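Local structure of magnesium and cobalt efflux protein (Bordetella parapertussis, 3JTF) at residues L20-P25 / F41-D46. The protein probably takes part in magnesium and cobalt ion transport, and binds AMP in the CBS domain pair that makes up this fragment. Numbering follows the deposited sequence.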
ATOM      1  N   LEU B  20       3.891  14.429  -7.049  1.00 16.10           N
ATOM      2  CA  LEU B  20       4.366  15.436  -6.105  1.00 15.64           C
ATOM      3  C   LEU B  20       5.485  16.269  -6.742  1.00 15.80           C
ATOM      4  O   LEU B  20       6.386  15.729  -7.365  1.00 14.74           O
ATOM      5  CB  LEU B  20       4.903  14.743  -4.845  1.00 15.73           C
ATOM      6  CG  LEU B  20       3.877  13.988  -3.968  1.00 15.96           C
ATOM      7  CD1 LEU B  20       4.534  13.326  -2.750  1.00 15.37           C
ATOM      8  CD2 LEU B  20       2.753  14.932  -3.520  1.00 16.24           C
ATOM      9  N   ASP B  21       5.435  17.582  -6.535  1.00 15.38           N
ATOM     10  CA  ASP B  21       6.455  18.500  -7.007  1.00 15.76           C
ATOM     11  C   ASP B  21       7.459  18.676  -5.864  1.00 15.78           C
ATOM     12  O   ASP B  21       7.106  19.234  -4.810  1.00 15.53           O
ATOM     13  CB  ASP B  21       5.798  19.819  -7.334  1.00 15.77           C
ATOM     14  CG  ASP B  21       6.775  20.923  -7.690  1.00 17.62           C
ATOM     15  OD1 ASP B  21       8.003  20.789  -7.605  1.00 15.96           O
ATOM     16  OD2 ASP B  21       6.241  21.974  -8.047  1.00 17.55           O
ATOM     17  N   ILE B  22       8.695  18.282  -6.114  1.00 14.65           N
ATOM     18  CA  ILE B  22       9.731  18.271  -5.098  1.00 16.59           C
ATOM     19  C   ILE B  22       9.999  19.705  -4.554  1.00 17.52           C
ATOM     20  O   ILE B  22      10.512  19.837  -3.463  1.00 18.19           O
ATOM     21  CB  ILE B  22      11.045  17.633  -5.610  1.00 16.60           C
ATOM     22  CG1 ILE B  22      12.055  17.331  -4.475  1.00 17.59           C
ATOM     23  CG2 ILE B  22      11.755  18.564  -6.622  1.00 16.28           C
ATOM     24  CD1 ILE B  22      11.585  16.383  -3.467  1.00 19.42           C
ATOM     25  N   SER B  23       9.638  20.758  -5.292  1.00 18.47           N
ATOM     26  CA  SER B  23       9.911  22.133  -4.865  1.00 19.83           C
ATOM     27  C   SER B  23       8.899  22.677  -3.860  1.00 20.38           C
ATOM     28  O   SER B  23       9.108  23.752  -3.315  1.00 18.70           O
ATOM     29  CB  SER B  23       9.930  23.078  -6.067  1.00 20.41           C
ATOM     30  OG  SER B  23      10.900  22.639  -7.034  1.00 25.98           O
ATOM     31  N   GLN B  24       7.792  21.963  -3.653  1.00 21.39           N
ATOM     32  CA  GLN B  24       6.773  22.400  -2.711  1.00 23.11           C
ATOM     33  C   GLN B  24       7.276  22.313  -1.265  1.00 23.19           C
ATOM     34  O   GLN B  24       8.003  21.388  -0.927  1.00 23.64           O
ATOM     35  CB  GLN B  24       5.477  21.618  -2.920  1.00 23.29           C
ATOM     36  CG  GLN B  24       4.782  22.026  -4.233  1.00 27.49           C
ATOM     37  CD  GLN B  24       4.324  23.502  -4.211  1.00 34.54           C
ATOM     38  OE1 GLN B  24       3.487  23.872  -3.396  1.00 40.40           O
ATOM     39  NE2 GLN B  24       4.923  24.348  -5.069  1.00 38.37           N
ATOM     40  N   PRO B  25       6.933  23.306  -0.417  1.00 23.69           N
ATOM     41  CA  PRO B  25       7.293  23.142   0.997  1.00 23.59           C
ATOM     42  C   PRO B  25       6.657  21.920   1.674  1.00 22.59           C
ATOM     43  O   PRO B  25       5.524  21.538   1.368  1.00 21.46           O
ATOM     44  CB  PRO B  25       6.758  24.414   1.665  1.00 24.46           C
ATOM     45  CG  PRO B  25       6.515  25.384   0.580  1.00 25.80           C
ATOM     46  CD  PRO B  25       6.235  24.576  -0.675  1.00 24.08           C
ATOM     47  N   PHE B  41       3.980   7.989  -4.683  1.00 14.94           N
ATOM     48  CA  PHE B  41       3.814   9.129  -5.590  1.00 14.65           C
ATOM     49  C   PHE B  41       5.034   9.274  -6.449  1.00 14.66           C
ATOM     50  O   PHE B  41       6.145   9.394  -5.925  1.00 14.56           O
ATOM     51  CB  PHE B  41       3.580  10.406  -4.792  1.00 15.13           C
ATOM     52  CG  PHE B  41       2.412  10.313  -3.876  1.00 14.97           C
ATOM     53  CD1 PHE B  41       2.551   9.739  -2.614  1.00 15.35           C
ATOM     54  CD2 PHE B  41       1.164  10.737  -4.292  1.00 17.95           C
ATOM     55  CE1 PHE B  41       1.480   9.594  -1.784  1.00 16.17           C
ATOM     56  CE2 PHE B  41       0.077  10.631  -3.470  1.00 17.54           C
ATOM     57  CZ  PHE B  41       0.218  10.040  -2.198  1.00 19.34           C
ATOM     58  N   PRO B  42       4.854   9.246  -7.773  1.00 13.71           N
ATOM     59  CA  PRO B  42       5.927   9.792  -8.593  1.00 13.38           C
ATOM     60  C   PRO B  42       6.200  11.253  -8.256  1.00 12.43           C
ATOM     61  O   PRO B  42       5.278  11.998  -7.991  1.00 11.76           O
ATOM     62  CB  PRO B  42       5.410   9.655 -10.031  1.00 13.64           C
ATOM     63  CG  PRO B  42       4.232   8.714  -9.943  1.00 14.72           C
ATOM     64  CD  PRO B  42       3.655   8.970  -8.572  1.00 14.76           C
ATOM     65  N   VAL B  43       7.477  11.606  -8.259  1.00 12.31           N
ATOM     66  CA  VAL B  43       7.953  12.929  -7.913  1.00 13.19           C
ATOM     67  C   VAL B  43       8.581  13.589  -9.106  1.00 12.49           C
ATOM     68  O   VAL B  43       9.334  12.945  -9.860  1.00 13.00           O
ATOM     69  CB  VAL B  43       8.969  12.841  -6.745  1.00 13.53           C
ATOM     70  CG1 VAL B  43       9.526  14.241  -6.407  1.00 13.62           C
ATOM     71  CG2 VAL B  43       8.277  12.205  -5.503  1.00 12.14           C
ATOM     72  N   TYR B  44       8.220  14.852  -9.346  1.00 12.01           N
ATOM     73  CA  TYR B  44       8.839  15.598 -10.424  1.00 11.82           C
ATOM     74  C   TYR B  44       9.515  16.874  -9.956  1.00 11.71           C
ATOM     75  O   TYR B  44       9.350  17.311  -8.844  1.00 12.01           O
ATOM     76  CB  TYR B  44       7.834  15.906 -11.542  1.00 11.50           C
ATOM     77  CG  TYR B  44       6.816  16.963 -11.195  1.00 11.99           C
ATOM     78  CD1 TYR B  44       7.066  18.305 -11.447  1.00 12.92           C
ATOM     79  CD2 TYR B  44       5.594  16.611 -10.614  1.00 13.70           C
ATOM     80  CE1 TYR B  44       6.107  19.298 -11.137  1.00 14.42           C
ATOM     81  CE2 TYR B  44       4.625  17.567 -10.326  1.00 15.25           C
ATOM     82  CZ  TYR B  44       4.879  18.900 -10.582  1.00 16.04           C
ATOM     83  OH  TYR B  44       3.918  19.851 -10.272  1.00 16.39           O
ATOM     84  N   GLU B  45      10.273  17.465 -10.865  1.00 11.71           N
ATOM     85  CA  GLU B  45      10.891  18.763 -10.636  1.00 12.14           C
ATOM     86  C   GLU B  45      10.844  19.556 -11.907  1.00 12.13           C
ATOM     87  O   GLU B  45      11.195  19.050 -12.993  1.00 10.81           O
ATOM     88  CB  GLU B  45      12.323  18.615 -10.101  1.00 11.75           C
ATOM     89  CG  GLU B  45      12.946  19.942  -9.573  1.00 13.90           C
ATOM     90  CD  GLU B  45      14.221  19.687  -8.773  1.00 15.89           C
ATOM     91  OE1 GLU B  45      14.695  18.526  -8.780  1.00 15.40           O
ATOM     92  OE2 GLU B  45      14.741  20.627  -8.135  1.00 16.33           O
ATOM     93  N   ASP B  46      10.364  20.797 -11.774  1.00 13.32           N
ATOM     94  CA  ASP B  46      10.281  21.774 -12.853  1.00 14.37           C
ATOM     95  C   ASP B  46       9.257  21.502 -13.966  1.00 15.13           C
ATOM     96  O   ASP B  46       8.688  22.466 -14.506  1.00 16.46           O
ATOM     97  CB  ASP B  46      11.664  22.059 -13.466  1.00 14.37           C
ATOM     98  CG  ASP B  46      12.621  22.723 -12.471  1.00 16.80           C
ATOM     99  OD1 ASP B  46      12.311  23.823 -11.954  1.00 14.31           O
ATOM    100  OD2 ASP B  46      13.709  22.160 -12.211  1.00 16.66           O
TER
HETATM  101  O   HOH W   1       9.456  22.007  -9.454  1.00 14.73           O
HETATM  102  O   HOH W   2       3.554  22.403  -8.044  1.00 35.81           O
HETATM  103  O   HOH W   3      13.401  22.323  -6.760  1.00 23.30           O
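Leu20 and Asp21 pair in parallel with Val43 and Tyr44, joining the two strands of a beta-alpha-beta unit whose helix, 26-35, lies between them in sequence; the unit belongs to the first CBS domain. Three backbone hydrogen bonds fix the register: Leu20 N to Pro42 O, Tyr44 N to Leu20 O and, nearly straight, Ile22 N to Tyr44 O. On the Leu20-Val43 side of the sheet, the main bump is Leu20 CG with its CD1 methyl: CG sits 3.7 Å from Phe41 CB, and CD1 approaches the base of the Phe41 ring obliquely, while Leu29, Thr32 and Ile33 of helix 26-35 close over Leu20. Further along, Ile22 touches in two places: its branch point CB lies 3.8 Å from Val43 CG1, and its methyl CG2 settles against the extended side chain of Glu45, 3.5 Å from CD. Glu45 CG, anti to its own backbone N (chi1 -169°), lets the chain run past that methyl to carry OE1 to a salt bridge with Arg72. The sheet's other side is shaped by Tyr44. Its CG stands between the backbone N and the carbonyl carbon (chi1 73°), which turns the ring back over strand 20-21, and Asp21 CA rests on one face, 4.0 Å from the centroid and 14° off the normal, which defines a CH-pi contact. Pro42 borders the bound AMP, placing the Phe41-Pro42 end of this pairing beside the nucleotide pocket. At the strand's end, Asp21 opens an Asx turn within a type I turn: Ser23 N meets its OD1 from above the carboxylate plane. The same OD1 accepts from a water, 2.6 Å away, that also takes the N-H of Asp46, 2.8 Å from its N.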